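Local coordinates for protein glycerate dehydrogenase/glyoxylate reductase (Thermus thermophilus, PDB 2CUK) that probably reduces glyoxylate and hydroxypyruvate with a nicotinamide cofactor, as a member of the D-isomer specific 2-hydroxyacid dehydrogenase family, at residues 1-6 and 46-51; 36-41 and 56-61; 64-69 and 87-92; 70-75 and 288-293. All blocks are in the same frame, centred on the assembly; numbering follows the deposited sequence.

Interaction 1. Residues 1-6 and 46-51; sequences MRVLVT and GLIPTV
Leu4 and Leu47 pair at the centre of the parallel five-stranded sheet, where strands 2-5 and 46-48 run side by side with their axes 4.7 Å apart and 15° between directions. The backbone of residues 2-5 uses its even residues toward this neighbour: Leu4 N donates to Gly46 O (3.0 Å), and Leu4 O accepts from Ile48 N (2.9 Å) almost head-on. A third bond, Thr6 N to Ile48 O, is longer at 3.2 Å and carries the pairing just past the end of strand 2-5. Leu47 CD1 reaches across to 3.3 Å from Leu4 O and also touches Leu4 CB, the two leucines lying alongside and pointing the same way; Leu4 packs on Leu37 of helix 34-41. On the other face Val5 CG2 meets Ile48 CD1 at 4.1 Å, again side by side; Ile48 reaches it because CG1 stands anti to its own carbonyl carbon (chi1 -60°). Val3 and Ile48 both touch Leu297 of helix 283-301, which covers that face. Beyond the strands the hydroxyl of Thr6 lies between its backbone N and carbonyl carbon (chi1 63°), which brings OG1 to 3.3 Å from Pro49 CA. Thr6 OG1 and Thr50 OG1 are both hydrogen-bonded to Asp53 OD2, so one carboxylate oxygen ties the loops that follow the two strands. Hydrophobic residues alternating between two helix-covered faces, with loops leaving the carboxyl ends of parallel strands, are characteristic of the flavodoxin-like domain of this dehydrogenase family.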
loop_
_atom_site.group_PDB
_atom_site.type_symbol
_atom_site.label_atom_id
_atom_site.label_comp_id
_atom_site.label_asym_id
_atom_site.label_seq_id
_atom_site.Cartn_x
_atom_site.Cartn_y
_atom_site.Cartn_z
ATOM N N MET A 1 -36.446 -9.005 -26.726
ATOM C CA MET A 1 -35.301 -9.716 -26.090
ATOM C C MET A 1 -34.917 -9.050 -24.774
ATOM O O MET A 1 -34.650 -7.849 -24.727
ATOM C CB MET A 1 -34.096 -9.722 -27.034
ATOM C CG MET A 1 -34.325 -10.490 -28.330
ATOM S SD MET A 1 -32.912 -10.391 -29.447
ATOM C CE MET A 1 -32.055 -11.926 -29.068
ATOM N N ARG A 2 -34.889 -9.840 -23.709
ATOM C CA ARG A 2 -34.543 -9.326 -22.392
ATOM C C ARG A 2 -33.223 -9.909 -21.899
ATOM O O ARG A 2 -32.919 -11.080 -22.138
ATOM C CB ARG A 2 -35.663 -9.652 -21.398
ATOM C CG ARG A 2 -35.435 -9.121 -19.990
ATOM C CD ARG A 2 -36.687 -9.275 -19.135
ATOM N NE ARG A 2 -37.053 -10.674 -18.932
ATOM C CZ ARG A 2 -36.343 -11.537 -18.212
ATOM N NH1 ARG A 2 -35.222 -11.148 -17.617
ATOM N NH2 ARG A 2 -36.753 -12.793 -18.085
ATOM N N VAL A 3 -32.442 -9.077 -21.218
ATOM C CA VAL A 3 -31.156 -9.490 -20.667
ATOM C C VAL A 3 -31.188 -9.331 -19.150
ATOM O O VAL A 3 -31.636 -8.305 -18.636
ATOM C CB VAL A 3 -29.994 -8.636 -21.235
ATOM C CG1 VAL A 3 -28.681 -9.016 -20.552
ATOM C CG2 VAL A 3 -29.882 -8.848 -22.738
ATOM N N LEU A 4 -30.719 -10.351 -18.440
ATOM C CA LEU A 4 -30.693 -10.314 -16.986
ATOM C C LEU A 4 -29.272 -10.148 -16.450
ATOM O O LEU A 4 -28.378 -10.931 -16.773
ATOM C CB LEU A 4 -31.309 -11.589 -16.408
ATOM C CG LEU A 4 -31.280 -11.720 -14.882
ATOM C CD1 LEU A 4 -32.031 -10.556 -14.250
ATOM C CD2 LEU A 4 -31.901 -13.040 -14.469
ATOM N N VAL A 5 -29.079 -9.111 -15.640
ATOM C CA VAL A 5 -27.790 -8.825 -15.023
ATOM C C VAL A 5 -28.040 -9.037 -13.533
ATOM O O VAL A 5 -28.820 -8.310 -12.917
ATOM C CB VAL A 5 -27.353 -7.369 -15.287
ATOM C CG1 VAL A 5 -25.920 -7.161 -14.815
ATOM C CG2 VAL A 5 -27.482 -7.050 -16.770
ATOM N N THR A 6 -27.379 -10.043 -12.966
ATOM C CA THR A 6 -27.564 -10.406 -11.565
ATOM C C THR A 6 -27.168 -9.385 -10.502
ATOM O O THR A 6 -27.536 -9.539 -9.338
ATOM C CB THR A 6 -26.850 -11.729 -11.253
ATOM O OG1 THR A 6 -25.439 -11.569 -11.447
ATOM C CG2 THR A 6 -27.367 -12.835 -12.176
ATOM N N GLY A 46 -30.272 -13.265 -22.824
ATOM C CA GLY A 46 -28.898 -13.028 -22.410
ATOM C C GLY A 46 -28.764 -12.942 -20.900
ATOM O O GLY A 46 -29.687 -12.505 -20.215
ATOM N N LEU A 47 -27.615 -13.358 -20.375
ATOM C CA LEU A 47 -27.381 -13.327 -18.932
ATOM C C LEU A 47 -25.962 -12.897 -18.580
ATOM O O LEU A 47 -24.996 -13.379 -19.173
ATOM C CB LEU A 47 -27.643 -14.709 -18.323
ATOM C CG LEU A 47 -27.354 -14.864 -16.826
ATOM C CD1 LEU A 47 -28.394 -14.098 -16.026
ATOM C CD2 LEU A 47 -27.365 -16.335 -16.437
ATOM N N ILE A 48 -25.849 -11.983 -17.617
ATOM C CA ILE A 48 -24.548 -11.509 -17.145
ATOM C C ILE A 48 -24.516 -11.747 -15.639
ATOM O O ILE A 48 -25.005 -10.929 -14.860
ATOM C CB ILE A 48 -24.344 -10.005 -17.405
ATOM C CG1 ILE A 48 -24.437 -9.714 -18.903
ATOM C CG2 ILE A 48 -22.979 -9.572 -16.865
ATOM C CD1 ILE A 48 -24.452 -8.242 -19.243
ATOM N N PRO A 49 -23.948 -12.885 -15.209
ATOM C CA PRO A 49 -23.857 -13.238 -13.792
ATOM C C PRO A 49 -22.533 -12.828 -13.167
ATOM O O PRO A 49 -21.652 -12.297 -13.850
ATOM C CB PRO A 49 -24.012 -14.748 -13.823
ATOM C CG PRO A 49 -23.170 -15.100 -15.021
ATOM C CD PRO A 49 -23.521 -14.020 -16.051
ATOM N N THR A 50 -22.413 -13.087 -11.865
ATOM C CA THR A 50 -21.204 -12.796 -11.100
ATOM C C THR A 50 -20.760 -14.101 -10.446
ATOM O O THR A 50 -21.451 -15.117 -10.551
ATOM C CB THR A 50 -21.450 -11.751 -9.978
ATOM O OG1 THR A 50 -22.384 -12.275 -9.025
ATOM C CG2 THR A 50 -21.988 -10.453 -10.557
ATOM N N VAL A 51 -19.611 -14.074 -9.778
ATOM C CA VAL A 51 -19.093 -15.262 -9.107
ATOM C C VAL A 51 -20.011 -15.743 -7.982
ATOM O O VAL A 51 -19.889 -16.880 -7.523
ATOM C CB VAL A 51 -17.683 -15.005 -8.510
ATOM C CG1 VAL A 51 -16.680 -14.762 -9.631
ATOM C CG2 VAL A 51 -17.725 -13.810 -7.564
#

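Interaction 2. Residues 36-41 and 56-61; sequences ELLKRV and DAEVMD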
loop_
_atom_site.group_PDB
_atom_site.type_symbol
_atom_site.label_atom_id
_atom_site.label_comp_id
_atom_site.label_asym_id
_atom_site.label_seq_id
_atom_site.Cartn_x
_atom_site.Cartn_y
_atom_site.Cartn_z
ATOM N N GLU A 36 -35.144 -16.619 -6.732
ATOM C CA GLU A 36 -35.439 -15.409 -7.493
ATOM C C GLU A 36 -34.699 -15.377 -8.828
ATOM O O GLU A 36 -35.157 -14.751 -9.785
ATOM C CB GLU A 36 -35.092 -14.159 -6.679
ATOM C CG GLU A 36 -35.268 -12.861 -7.459
ATOM C CD GLU A 36 -35.213 -11.626 -6.578
ATOM O OE1 GLU A 36 -34.279 -11.519 -5.753
ATOM O OE2 GLU A 36 -36.101 -10.759 -6.719
ATOM N N LEU A 37 -33.550 -16.040 -8.888
ATOM C CA LEU A 37 -32.784 -16.087 -10.127
ATOM C C LEU A 37 -33.573 -16.901 -11.148
ATOM O O LEU A 37 -33.714 -16.503 -12.304
ATOM C CB LEU A 37 -31.423 -16.740 -9.896
ATOM C CG LEU A 37 -30.609 -17.028 -11.160
ATOM C CD1 LEU A 37 -30.366 -15.740 -11.927
ATOM C CD2 LEU A 37 -29.298 -17.685 -10.778
ATOM N N LEU A 38 -34.088 -18.043 -10.702
ATOM C CA LEU A 38 -34.871 -18.930 -11.558
ATOM C C LEU A 38 -36.094 -18.214 -12.115
ATOM O O LEU A 38 -36.474 -18.421 -13.266
ATOM C CB LEU A 38 -35.314 -20.163 -10.772
ATOM C CG LEU A 38 -34.193 -21.076 -10.274
ATOM C CD1 LEU A 38 -34.770 -22.151 -9.369
ATOM C CD2 LEU A 38 -33.470 -21.696 -11.458
ATOM N N LYS A 39 -36.704 -17.368 -11.293
ATOM C CA LYS A 39 -37.887 -16.621 -11.698
ATOM C C LYS A 39 -37.587 -15.554 -12.744
ATOM O O LYS A 39 -38.361 -15.363 -13.680
ATOM C CB LYS A 39 -38.538 -15.955 -10.482
ATOM C CG LYS A 39 -39.701 -15.038 -10.839
ATOM C CD LYS A 39 -40.207 -14.263 -9.635
ATOM C CE LYS A 39 -41.366 -13.355 -10.018
ATOM N NZ LYS A 39 -40.990 -12.405 -11.105
ATOM N N ARG A 40 -36.468 -14.856 -12.578
ATOM C CA ARG A 40 -35.992 -13.767 -13.437
ATOM C C ARG A 40 -35.323 -14.263 -14.735
ATOM O O ARG A 40 -35.233 -13.547 -15.724
ATOM C CB ARG A 40 -35.000 -12.926 -12.638
ATOM C CG ARG A 40 -35.698 -12.038 -11.610
ATOM C CD ARG A 40 -34.949 -10.721 -11.367
ATOM N NE ARG A 40 -35.187 -10.244 -10.002
ATOM C CZ ARG A 40 -34.973 -8.939 -9.759
ATOM N NH1 ARG A 40 -34.597 -8.141 -10.741
ATOM N NH2 ARG A 40 -35.022 -8.478 -8.510
ATOM N N VAL A 41 -34.756 -15.463 -14.680
ATOM C CA VAL A 41 -33.983 -15.969 -15.810
ATOM C C VAL A 41 -34.845 -16.529 -16.939
ATOM O O VAL A 41 -34.461 -16.471 -18.106
ATOM C CB VAL A 41 -32.978 -17.056 -15.367
ATOM C CG1 VAL A 41 -33.700 -18.364 -15.090
ATOM C CG2 VAL A 41 -31.909 -17.233 -16.434
ATOM N N ASP A 56 -26.126 -23.275 -12.983
ATOM C CA ASP A 56 -26.119 -24.704 -13.282
ATOM C C ASP A 56 -27.145 -25.087 -14.346
ATOM O O ASP A 56 -27.794 -24.224 -14.939
ATOM C CB ASP A 56 -26.384 -25.511 -12.006
ATOM C CG ASP A 56 -27.617 -25.035 -11.259
ATOM O OD1 ASP A 56 -28.553 -24.523 -11.909
ATOM O OD2 ASP A 56 -27.652 -25.185 -10.020
ATOM N N ALA A 57 -27.290 -26.390 -14.576
ATOM C CA ALA A 57 -28.231 -26.898 -15.569
ATOM C C ALA A 57 -29.660 -26.438 -15.294
ATOM O O ALA A 57 -30.388 -26.067 -16.216
ATOM C CB ALA A 57 -28.173 -28.422 -15.610
ATOM N N GLU A 58 -30.062 -26.458 -14.026
ATOM C CA GLU A 58 -31.413 -26.043 -13.660
ATOM C C GLU A 58 -31.702 -24.631 -14.159
ATOM O O GLU A 58 -32.725 -24.390 -14.797
ATOM C CB GLU A 58 -31.601 -26.091 -12.141
ATOM C CG GLU A 58 -33.057 -25.970 -11.712
ATOM C CD GLU A 58 -33.227 -25.884 -10.208
ATOM O OE1 GLU A 58 -32.414 -26.490 -9.475
ATOM O OE2 GLU A 58 -34.184 -25.219 -9.758
ATOM N N VAL A 59 -30.800 -23.700 -13.862
ATOM C CA VAL A 59 -30.970 -22.314 -14.288
ATOM C C VAL A 59 -31.076 -22.238 -15.808
ATOM O O VAL A 59 -31.896 -21.495 -16.350
ATOM C CB VAL A 59 -29.780 -21.434 -13.834
ATOM C CG1 VAL A 59 -29.996 -19.994 -14.283
ATOM C CG2 VAL A 59 -29.628 -21.502 -12.323
ATOM N N MET A 60 -30.235 -23.011 -16.488
ATOM C CA MET A 60 -30.228 -23.035 -17.943
ATOM C C MET A 60 -31.542 -23.568 -18.508
ATOM O O MET A 60 -32.105 -22.985 -19.438
ATOM C CB MET A 60 -29.047 -23.870 -18.446
ATOM C CG MET A 60 -27.706 -23.170 -18.288
ATOM S SD MET A 60 -26.300 -24.168 -18.798
ATOM C CE MET A 60 -25.210 -23.972 -17.389
ATOM N N ASP A 61 -32.032 -24.670 -17.949
ATOM C CA ASP A 61 -33.293 -25.245 -18.413
ATOM C C ASP A 61 -34.432 -24.271 -18.135
ATOM O O ASP A 61 -35.333 -24.103 -18.955
ATOM C CB ASP A 61 -33.574 -26.577 -17.710
ATOM C CG ASP A 61 -32.553 -27.640 -18.050
ATOM O OD1 ASP A 61 -32.256 -27.818 -19.252
ATOM O OD2 ASP A 61 -32.053 -28.302 -17.115
#
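Leu38 and Val59 mark the closest backbone approach of two helices, their CA atoms 5.8 Å apart, while the axes of 36-41 and 57-61 pass at 9.5 Å with 30° between their directions. Val59 lies at the middle of the contact, touching three residues of 36-41, and spreads its two methyls over different partners. Its CG2 meets Leu38 CD2 at 3.9 Å and Leu37 CD2 at 4.1 Å; its CG1 reaches Val41 CG2 at 4.0 Å. All three side chains meet the valine crosswise, at about a right angle, not alongside. In Val41, CG2 stands anti to the backbone N and CG1 takes the position between N and the carbonyl carbon (chi1 75°), which turns both methyls toward Val59. At the outer margin Leu38 CD1 lies 3.1 Å from Glu58 OE2, a tight meeting of a methyl with a carboxylate whose other oxygen has a long, weak ion pair with Lys34. Just ahead of helix 57-62, Asp56 is the N-cap: its OD1 accepts from Val59 N at 3.1 Å, the bond nearly straight, and its OD2 forms a salt bridge with Lys34. That cap fixes the first turn and with it the backbone from which Val59 projects. Apart from the Glu58 carboxylate at the rim, the helices meet largely through methyl groups, without a polar bond between the two segments; the Asp56 carboxylate is engaged by the helix N terminus and Lys34.

Interaction 3. Residues 64-69 and 87-92; sequences KGLKVI and RGIRVT
Ile69 and Arg90 are joined in the last parallel pairing of the sheet, made by a beta-alpha-beta unit in which helix 81-85 connects strand 68-70 to strand 90-92. Ile69 N donates to Arg90 O at 2.8 Å, nearly in line with the carbonyl, and Ile69 O receives Thr92 N at 3.0 Å. One step earlier Arg90 N bonds to Lys67 O (3.0 Å), and the N-H points almost straight at the oxygen (170°). Ile89 supplies the main apolar contacts: CG2 lies against Ile69 CG1 at 3.8 Å, and CD1 meets Leu66 CD2 at 4.1 Å, the isoleucine crossing the leucine at about a right angle. With CG1 anti to its carbonyl carbon (chi1 -58°), Ile89 also lays CG1 against Leu66 O, 3.4 Å away. On the same side Val91 CG2 touches Ile69 CB. This face is covered by Met60 of helix 57-62, and by Leu81 and Ala84 of helix 81-85. The opposite face carries Val68, packed on Leu297 and Val300 of helix 283-301, and Arg90, whose bent chain turns away to a salt bridge with Glu305 and a hydrogen bond to Val311 O. Gly88 sets the entry into the edge strand: with positive phi it is the C-prime residue of a Schellman motif ending helix 81-85, where Ile89 N bonds to Ala84 O. Next to it a single water donates to both Gly88 O and Lys67 O, at 2.6 Å from each, so Lys67 O accepts from the water as well as from Arg90 N.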
loop_
_atom_site.group_PDB
_atom_site.type_symbol
_atom_site.label_atom_id
_atom_site.label_comp_id
_atom_site.label_asym_id
_atom_site.label_seq_id
_atom_site.Cartn_x
_atom_site.Cartn_y
_atom_site.Cartn_z
ATOM N N LYS A 64 -35.433 -21.144 -20.780
ATOM C CA LYS A 64 -35.728 -21.663 -22.110
ATOM C C LYS A 64 -35.517 -20.591 -23.176
ATOM O O LYS A 64 -36.344 -19.694 -23.344
ATOM C CB LYS A 64 -37.172 -22.179 -22.153
ATOM C CG LYS A 64 -38.201 -21.181 -21.631
ATOM C CD LYS A 64 -39.169 -21.825 -20.647
ATOM C CE LYS A 64 -40.108 -20.793 -20.031
ATOM N NZ LYS A 64 -40.959 -20.109 -21.045
ATOM N N GLY A 65 -34.400 -20.684 -23.891
ATOM C CA GLY A 65 -34.113 -19.713 -24.931
ATOM C C GLY A 65 -32.876 -18.871 -24.672
ATOM O O GLY A 65 -32.609 -17.918 -25.405
ATOM N N LEU A 66 -32.122 -19.214 -23.631
ATOM C CA LEU A 66 -30.906 -18.481 -23.290
ATOM C C LEU A 66 -29.853 -18.748 -24.363
ATOM O O LEU A 66 -29.582 -19.901 -24.692
ATOM C CB LEU A 66 -30.387 -18.936 -21.921
ATOM C CG LEU A 66 -29.176 -18.204 -21.332
ATOM C CD1 LEU A 66 -29.524 -16.748 -21.079
ATOM C CD2 LEU A 66 -28.755 -18.876 -20.039
ATOM N N LYS A 67 -29.262 -17.684 -24.903
ATOM C CA LYS A 67 -28.255 -17.821 -25.953
ATOM C C LYS A 67 -26.820 -17.611 -25.479
ATOM O O LYS A 67 -25.889 -18.214 -26.011
ATOM C CB LYS A 67 -28.537 -16.834 -27.091
ATOM C CG LYS A 67 -29.900 -16.997 -27.747
ATOM C CD LYS A 67 -30.101 -16.017 -28.899
ATOM C CE LYS A 67 -29.320 -16.424 -30.147
ATOM N NZ LYS A 67 -27.844 -16.409 -29.953
ATOM N N VAL A 68 -26.636 -16.759 -24.477
ATOM C CA VAL A 68 -25.292 -16.481 -23.999
ATOM C C VAL A 68 -25.201 -16.129 -22.527
ATOM O O VAL A 68 -26.070 -15.454 -21.971
ATOM C CB VAL A 68 -24.662 -15.321 -24.801
ATOM C CG1 VAL A 68 -25.541 -14.083 -24.687
ATOM C CG2 VAL A 68 -23.259 -15.022 -24.290
ATOM N N ILE A 69 -24.134 -16.608 -21.906
ATOM C CA ILE A 69 -23.852 -16.323 -20.511
ATOM C C ILE A 69 -22.540 -15.542 -20.543
ATOM O O ILE A 69 -21.461 -16.128 -20.657
ATOM C CB ILE A 69 -23.656 -17.617 -19.687
ATOM C CG1 ILE A 69 -24.946 -18.443 -19.695
ATOM C CG2 ILE A 69 -23.267 -17.266 -18.255
ATOM C CD1 ILE A 69 -24.822 -19.766 -18.967
ATOM N N ARG A 87 -26.458 -27.462 -24.329
ATOM C CA ARG A 87 -27.677 -26.718 -24.622
ATOM C C ARG A 87 -27.460 -25.637 -25.671
ATOM O O ARG A 87 -28.342 -24.816 -25.918
ATOM C CB ARG A 87 -28.227 -26.096 -23.339
ATOM C CG ARG A 87 -28.692 -27.126 -22.333
ATOM C CD ARG A 87 -29.099 -26.490 -21.016
ATOM N NE ARG A 87 -29.688 -27.476 -20.114
ATOM C CZ ARG A 87 -29.058 -28.563 -19.678
ATOM N NH1 ARG A 87 -27.810 -28.810 -20.058
ATOM N NH2 ARG A 87 -29.682 -29.413 -18.870
ATOM N N GLY A 88 -26.282 -25.640 -26.284
ATOM C CA GLY A 88 -25.982 -24.658 -27.311
ATOM C C GLY A 88 -25.919 -23.228 -26.808
ATOM O O GLY A 88 -26.219 -22.291 -27.544
ATOM N N ILE A 89 -25.531 -23.054 -25.550
ATOM C CA ILE A 89 -25.422 -21.723 -24.969
ATOM C C ILE A 89 -23.957 -21.307 -24.981
ATOM O O ILE A 89 -23.082 -22.094 -24.612
ATOM C CB ILE A 89 -25.930 -21.709 -23.514
ATOM C CG1 ILE A 89 -27.388 -22.173 -23.470
ATOM C CG2 ILE A 89 -25.790 -20.310 -22.927
ATOM C CD1 ILE A 89 -27.944 -22.355 -22.064
ATOM N N ARG A 90 -23.681 -20.082 -25.415
ATOM C CA ARG A 90 -22.302 -19.606 -25.442
ATOM C C ARG A 90 -21.926 -19.070 -24.066
ATOM O O ARG A 90 -22.770 -18.538 -23.349
ATOM C CB ARG A 90 -22.121 -18.494 -26.485
ATOM C CG ARG A 90 -22.447 -18.902 -27.917
ATOM C CD ARG A 90 -21.720 -20.177 -28.323
ATOM N NE ARG A 90 -20.266 -20.031 -28.318
ATOM C CZ ARG A 90 -19.577 -19.314 -29.199
ATOM N NH1 ARG A 90 -20.203 -18.662 -30.170
ATOM N NH2 ARG A 90 -18.255 -19.262 -29.119
ATOM N N VAL A 91 -20.660 -19.225 -23.694
ATOM C CA VAL A 91 -20.193 -18.730 -22.407
ATOM C C VAL A 91 -18.918 -17.933 -22.621
ATOM O O VAL A 91 -17.976 -18.408 -23.263
ATOM C CB VAL A 91 -19.920 -19.885 -21.406
ATOM C CG1 VAL A 91 -19.399 -19.325 -20.089
ATOM C CG2 VAL A 91 -21.201 -20.673 -21.162
ATOM N N THR A 92 -18.901 -16.712 -22.096
ATOM C CA THR A 92 -17.741 -15.839 -22.226
ATOM C C THR A 92 -17.330 -15.291 -20.866
ATOM O O THR A 92 -18.064 -15.425 -19.886
ATOM C CB THR A 92 -18.040 -14.641 -23.157
ATOM O OG1 THR A 92 -19.097 -13.850 -22.597
ATOM C CG2 THR A 92 -18.454 -15.131 -24.538
HETATM O O HOH W 1 -26.030 -19.744 -28.164
#

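Interaction 4. Residues 70-75 and 288-293; sequences ACYSVG and RMAEVA
Met289 lays its terminal methyl squarely over one face of the Tyr72 ring, CE standing 4.0 Å from the centroid and only 10° off the ring normal. This is a CH-pi contact, and the sulfur takes part more distantly as a Met-aromatic pair, SD lying 5.0 Å from the same centroid. The bend at the end of the methionine (chi3 62°) brings CE back over the ring and near the tyrosine's own carbonyl oxygen, while Met289 CB touches Tyr72 CE1 at 3.5 Å. Ala290 meets the ring from its edge: its N comes within 3.4 Å of CE1. The tyrosine reaches the helix because CG is anti to the backbone N (chi1 -176°), and the ring is secured at its far end by a hydrogen bond between OH and Arg286 O. Its backbone is the centre of an inverse gamma turn, closed by a weak Ser73 N to Cys71 O bond. Farther along, the small residues allow a close approach, Ala70 CB resting 3.4 Å from Ala293 O. Ser73 OG donates to Gly75 O at 2.9 Å, bracing the loop that follows strand 68-70. Helix 283-301 thus lies against the chain leaving strand 68-70; that chain bonds by its backbone to Pro49 after strand 46-48 and to Thr92 of strand 90-92, and Tyr72 also touches Pro134 of the second subunit.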
loop_
_atom_site.group_PDB
_atom_site.type_symbol
_atom_site.label_atom_id
_atom_site.label_comp_id
_atom_site.label_asym_id
_atom_site.label_seq_id
_atom_site.Cartn_x
_atom_site.Cartn_y
_atom_site.Cartn_z
ATOM N N ALA A 70 -22.641 -14.218 -20.488
ATOM C CA ALA A 70 -21.464 -13.358 -20.507
ATOM C C ALA A 70 -21.071 -13.053 -19.069
ATOM O O ALA A 70 -21.606 -12.135 -18.440
ATOM C CB ALA A 70 -21.763 -12.065 -21.263
ATOM N N CYS A 71 -20.131 -13.836 -18.556
ATOM C CA CYS A 71 -19.661 -13.691 -17.186
ATOM C C CYS A 71 -18.970 -12.378 -16.871
ATOM O O CYS A 71 -18.124 -11.907 -17.628
ATOM C CB CYS A 71 -18.709 -14.835 -16.834
ATOM S SG CYS A 71 -19.492 -16.450 -16.842
ATOM N N TYR A 72 -19.343 -11.799 -15.735
ATOM C CA TYR A 72 -18.745 -10.563 -15.265
ATOM C C TYR A 72 -17.629 -11.029 -14.331
ATOM O O TYR A 72 -17.708 -10.854 -13.116
ATOM C CB TYR A 72 -19.779 -9.727 -14.495
ATOM C CG TYR A 72 -19.271 -8.368 -14.049
ATOM C CD1 TYR A 72 -19.007 -7.361 -14.976
ATOM C CD2 TYR A 72 -19.027 -8.102 -12.701
ATOM C CE1 TYR A 72 -18.509 -6.117 -14.573
ATOM C CE2 TYR A 72 -18.523 -6.864 -12.283
ATOM C CZ TYR A 72 -18.267 -5.880 -13.222
ATOM O OH TYR A 72 -17.756 -4.666 -12.814
ATOM N N SER A 73 -16.609 -11.653 -14.917
ATOM C CA SER A 73 -15.464 -12.177 -14.178
ATOM C C SER A 73 -14.541 -12.938 -15.129
ATOM O O SER A 73 -14.924 -13.235 -16.263
ATOM C CB SER A 73 -15.932 -13.128 -13.072
ATOM O OG SER A 73 -16.681 -14.212 -13.605
ATOM N N VAL A 74 -13.326 -13.235 -14.672
ATOM C CA VAL A 74 -12.371 -13.986 -15.479
ATOM C C VAL A 74 -12.584 -15.475 -15.203
ATOM O O VAL A 74 -12.530 -16.301 -16.114
ATOM C CB VAL A 74 -10.900 -13.597 -15.153
ATOM C CG1 VAL A 74 -10.617 -13.771 -13.669
ATOM C CG2 VAL A 74 -9.946 -14.457 -15.975
ATOM N N GLY A 75 -12.841 -15.806 -13.941
ATOM C CA GLY A 75 -13.079 -17.191 -13.578
ATOM C C GLY A 75 -14.493 -17.599 -13.951
ATOM O O GLY A 75 -15.384 -16.750 -14.026
ATOM N N ARG A 288 -14.592 -1.447 -17.051
ATOM C CA ARG A 288 -14.023 -2.124 -18.206
ATOM C C ARG A 288 -14.563 -3.552 -18.282
ATOM O O ARG A 288 -14.868 -4.053 -19.364
ATOM C CB ARG A 288 -12.491 -2.120 -18.107
ATOM C CG ARG A 288 -11.769 -2.868 -19.222
ATOM C CD ARG A 288 -12.135 -2.338 -20.600
ATOM N NE ARG A 288 -11.467 -3.099 -21.654
ATOM C CZ ARG A 288 -11.838 -3.096 -22.930
ATOM N NH1 ARG A 288 -12.879 -2.370 -23.320
ATOM N NH2 ARG A 288 -11.176 -3.829 -23.815
ATOM N N MET A 289 -14.689 -4.203 -17.130
ATOM C CA MET A 289 -15.220 -5.556 -17.086
ATOM C C MET A 289 -16.639 -5.568 -17.646
ATOM O O MET A 289 -17.041 -6.517 -18.318
ATOM C CB MET A 289 -15.220 -6.084 -15.648
ATOM C CG MET A 289 -13.849 -6.554 -15.161
ATOM S SD MET A 289 -13.815 -7.002 -13.410
ATOM C CE MET A 289 -15.003 -8.368 -13.375
ATOM N N ALA A 290 -17.391 -4.507 -17.361
ATOM C CA ALA A 290 -18.763 -4.389 -17.839
ATOM C C ALA A 290 -18.782 -4.242 -19.360
ATOM O O ALA A 290 -19.597 -4.868 -20.034
ATOM C CB ALA A 290 -19.448 -3.188 -17.184
ATOM N N GLU A 291 -17.882 -3.418 -19.893
ATOM C CA GLU A 291 -17.800 -3.204 -21.334
ATOM C C GLU A 291 -17.493 -4.508 -22.064
ATOM O O GLU A 291 -18.079 -4.798 -23.105
ATOM C CB GLU A 291 -16.698 -2.196 -21.679
ATOM C CG GLU A 291 -16.770 -0.873 -20.948
ATOM C CD GLU A 291 -15.646 0.066 -21.359
ATOM O OE1 GLU A 291 -14.478 -0.382 -21.433
ATOM O OE2 GLU A 291 -15.932 1.255 -21.606
ATOM N N VAL A 292 -16.560 -5.282 -21.518
ATOM C CA VAL A 292 -16.165 -6.548 -22.125
ATOM C C VAL A 292 -17.291 -7.578 -22.083
ATOM O O VAL A 292 -17.512 -8.302 -23.056
ATOM C CB VAL A 292 -14.897 -7.115 -21.441
ATOM C CG1 VAL A 292 -14.556 -8.483 -22.007
ATOM C CG2 VAL A 292 -13.726 -6.157 -21.661
ATOM N N ALA A 293 -18.003 -7.653 -20.962
ATOM C CA ALA A 293 -19.111 -8.596 -20.853
ATOM C C ALA A 293 -20.198 -8.188 -21.854
ATOM O O ALA A 293 -20.767 -9.030 -22.548
ATOM C CB ALA A 293 -19.669 -8.593 -19.437
#

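Overall arrangement
From the N terminus, interaction 1 brings residues 46-51 back beside the first strand, closing a loop that contains strand 23-26 and helix 34-41. Interaction 2 starts inside that loop and ends beyond it, so the two cross; Arg2 NH2 bonding to Arg40 O connects them. Interaction 3 follows in series and adds the edge strand 90-92, tied to interaction 1 by Leu47 N and Val68 O and to interaction 2 by the Asp61–Arg87 salt bridge. Interaction 4 opens before interaction 3 has closed and spans more than 200 residues, including the six-stranded sheet of the NAD-binding region, to return helix 283-301 to the first sheet.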